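Local coordinates for acyl-CoA dehydrogenase domain protein Tcur3483 (Thermomonospora curvata, PDB 6WY9), which binds FAD and, as a member of the acyl-CoA dehydrogenase family, probably oxidises a CH-CH bond of its substrate, at residues G377-N380 with T381-G385. Sequence-based numbering, arbitrary orientation.
Unlike the reference sequence in segment 381-385: A383 (reference Gly). With FDA (dihydroflavine-adenine dinucleotide), chain C.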
loop_
_atom_site.group_PDB
_atom_site.type_symbol
_atom_site.label_atom_id
_atom_site.label_comp_id
_atom_site.label_asym_id
_atom_site.label_seq_id
_atom_site.Cartn_x
_atom_site.Cartn_y
_atom_site.Cartn_z
ATOM N N GLY A 377 4.216 12.424 -13.966
ATOM C CA GLY A 377 4.587 12.161 -12.572
ATOM C C GLY A 377 5.511 10.967 -12.402
ATOM O O GLY A 377 6.323 10.919 -11.467
ATOM N N ILE A 378 5.399 9.984 -13.292
ATOM C CA ILE A 378 6.267 8.820 -13.280
ATOM C C ILE A 378 7.749 9.184 -13.395
ATOM O O ILE A 378 8.608 8.420 -12.937
ATOM C CB ILE A 378 5.810 7.861 -14.419
ATOM C CG1 ILE A 378 5.677 8.624 -15.755
ATOM C CG2 ILE A 378 4.489 7.162 -14.040
ATOM C CD1 ILE A 378 5.222 7.774 -16.946
ATOM N N VAL A 379 8.081 10.344 -13.967
ATOM C CA VAL A 379 9.491 10.720 -14.074
ATOM C C VAL A 379 10.106 11.003 -12.707
ATOM O O VAL A 379 11.276 10.698 -12.474
ATOM C CB VAL A 379 9.649 11.943 -14.977
ATOM C CG1 VAL A 379 11.140 12.460 -14.894
ATOM C CG2 VAL A 379 9.188 11.604 -16.412
ATOM N N ASN A 380 9.367 11.674 -11.815
ATOM C CA ASN A 380 10.067 12.376 -10.733
ATOM C C ASN A 380 10.388 11.486 -9.557
ATOM O O ASN A 380 11.090 11.939 -8.647
ATOM C CB ASN A 380 9.258 13.592 -10.266
ATOM C CG ASN A 380 9.183 14.664 -11.353
ATOM O OD1 ASN A 380 10.161 14.901 -12.077
ATOM N ND2 ASN A 380 8.043 15.272 -11.496
ATOM N N THR A 381 9.919 10.237 -9.562
ATOM C CA THR A 381 10.415 9.274 -8.587
ATOM C C THR A 381 11.816 8.759 -8.917
ATOM O O THR A 381 12.428 8.117 -8.055
ATOM C CB THR A 381 9.450 8.082 -8.435
ATOM O OG1 THR A 381 9.367 7.380 -9.681
ATOM C CG2 THR A 381 8.051 8.554 -7.970
ATOM N N PHE A 382 12.343 8.988 -10.140
ATOM C CA PHE A 382 13.726 8.669 -10.394
ATOM C C PHE A 382 14.569 9.864 -10.830
ATOM O O PHE A 382 15.791 9.754 -10.768
ATOM C CB PHE A 382 13.872 7.511 -11.427
ATOM C CG PHE A 382 13.220 7.774 -12.752
ATOM C CD1 PHE A 382 13.854 8.558 -13.712
ATOM C CD2 PHE A 382 11.970 7.216 -13.062
ATOM C CE1 PHE A 382 13.262 8.802 -14.953
ATOM C CE2 PHE A 382 11.387 7.453 -14.349
ATOM C CZ PHE A 382 11.996 8.242 -15.243
ATOM N N ALA A 383 13.970 10.984 -11.260
ATOM C CA ALA A 383 14.759 12.190 -11.536
ATOM C C ALA A 383 15.019 12.949 -10.231
ATOM O O ALA A 383 14.262 12.823 -9.266
ATOM C CB ALA A 383 14.041 13.099 -12.542
ATOM N N GLY A 384 16.088 13.744 -10.213
ATOM C CA GLY A 384 16.494 14.466 -9.004
ATOM C C GLY A 384 16.820 13.587 -7.807
ATOM O O GLY A 384 16.491 13.945 -6.662
ATOM N N GLY A 385 17.478 12.453 -8.038
ATOM C CA GLY A 385 17.642 11.442 -7.008
ATOM C C GLY A 385 16.651 10.284 -7.129
ATOM O O GLY A 385 15.447 10.484 -7.186
HETATM P PA FDA C . 18.936 3.846 -14.096
HETATM O O1A FDA C . 19.048 2.807 -15.165
HETATM O O2A FDA C . 20.200 4.312 -13.354
HETATM O O5B FDA C . 17.993 3.200 -12.847
HETATM C C5B FDA C . 16.763 2.813 -13.401
HETATM C C4B FDA C . 15.891 2.320 -12.232
HETATM O O4B FDA C . 16.725 1.292 -11.511
HETATM C C3B FDA C . 15.682 3.377 -11.146
HETATM O O3B FDA C . 14.559 4.146 -11.369
HETATM C C2B FDA C . 15.425 2.507 -9.928
HETATM O O2B FDA C . 14.114 1.823 -9.948
HETATM C C1B FDA C . 16.472 1.360 -10.072
HETATM N N9A FDA C . 17.711 1.567 -9.323
HETATM C C8A FDA C . 18.875 2.257 -9.715
HETATM N N7A FDA C . 19.836 2.185 -8.803
HETATM C C5A FDA C . 19.301 1.435 -7.779
HETATM C C6A FDA C . 19.835 1.051 -6.539
HETATM N N6A FDA C . 21.083 1.397 -6.169
HETATM N N1A FDA C . 19.102 0.310 -5.680
HETATM C C2A FDA C . 17.847 0.003 -6.121
HETATM N N3A FDA C . 17.194 0.303 -7.270
HETATM C C4A FDA C . 17.976 1.024 -8.089
HETATM N N1 FDA C . 19.418 14.327 -16.380
HETATM C C2 FDA C . 20.336 15.375 -16.602
HETATM O O2 FDA C . 21.566 15.164 -16.508
HETATM N N3 FDA C . 19.790 16.614 -16.916
HETATM C C4 FDA C . 18.405 16.875 -17.036
HETATM O O4 FDA C . 18.024 17.998 -17.341
HETATM C C4X FDA C . 17.542 15.750 -16.796
HETATM N N5 FDA C . 16.160 15.923 -16.897
HETATM C C5X FDA C . 15.390 14.821 -17.157
HETATM C C6 FDA C . 14.149 14.942 -17.664
HETATM C C7 FDA C . 13.397 13.773 -17.941
HETATM C C7M FDA C . 12.096 13.944 -18.481
HETATM C C8 FDA C . 13.870 12.540 -17.689
HETATM C C8M FDA C . 13.083 11.320 -17.966
HETATM C C9 FDA C . 15.133 12.411 -17.136
HETATM C C9A FDA C . 15.890 13.551 -16.887
HETATM N N10 FDA C . 17.173 13.443 -16.324
HETATM C C10 FDA C . 18.035 14.530 -16.500
HETATM C "C1'" FDA C . 17.763 12.087 -16.139
HETATM C "C2'" FDA C . 17.545 11.549 -14.698
HETATM O "O2'" FDA C . 18.335 12.200 -13.823
HETATM C "C3'" FDA C . 17.894 9.996 -14.820
HETATM O "O3'" FDA C . 16.907 9.316 -15.568
HETATM C "C4'" FDA C . 18.081 9.378 -13.442
HETATM O "O4'" FDA C . 19.253 9.896 -12.913
HETATM C "C5'" FDA C . 18.064 7.833 -13.593
HETATM O "O5'" FDA C . 19.153 7.472 -14.389
HETATM P P FDA C . 18.684 6.321 -15.455
HETATM O O1P FDA C . 17.582 6.916 -16.189
HETATM O O2P FDA C . 19.938 5.866 -16.187
HETATM O O3P FDA C . 18.035 5.043 -14.619
HETATM O O HOH W 1 7.989 6.253 -11.789
#
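F382 folds its ring back over the last turn of the helix that precedes it, bringing one face onto the carbonyl oxygen of V379, which stands 3.4 Å above the ring plane over its centre. V379 CA makes an off-centre CH-pi contact with the same ring, 4.1 Å from its centroid. This placement follows from chi1 of 58°, which sets CG of F382 between its own backbone N and carbonyl carbon. V379 O also receives two backbone bonds: A383 N donates at 3.0 Å in the carbonyl plane, whereas F382 N, at 3.1 Å, approaches from 40° above it. V379 CG1 lies 3.8 Å from A383 CB and equally near the flavin methyl C8M, so the valine bridges the turn and the cofactor. F382 CB meets the ribose hydroxyl oxygen O3B of the dinucleotide at 3.4 Å, while O3' of its ribityl chain approaches the ring obliquely. With an alanine in place of this phenylalanine, a gap would probably open between the helix end and the cofactor, and the V379 carbonyl would lose the ring that covers it. Further back, a water links I378 O with T381 OG1, a hydroxyl also bonded to a polar side chain of another protein chain. K333 NZ, on helix 326-350, hydrogen-bonds the carbonyl oxygens of N380, A383 and G385. The turn lies at the junction of helix 369-380 and the loop to helix 387-399, with T381 packed against helix 326-350 and V379 and F382 lining the pocket of the bound dihydroflavin dinucleotide.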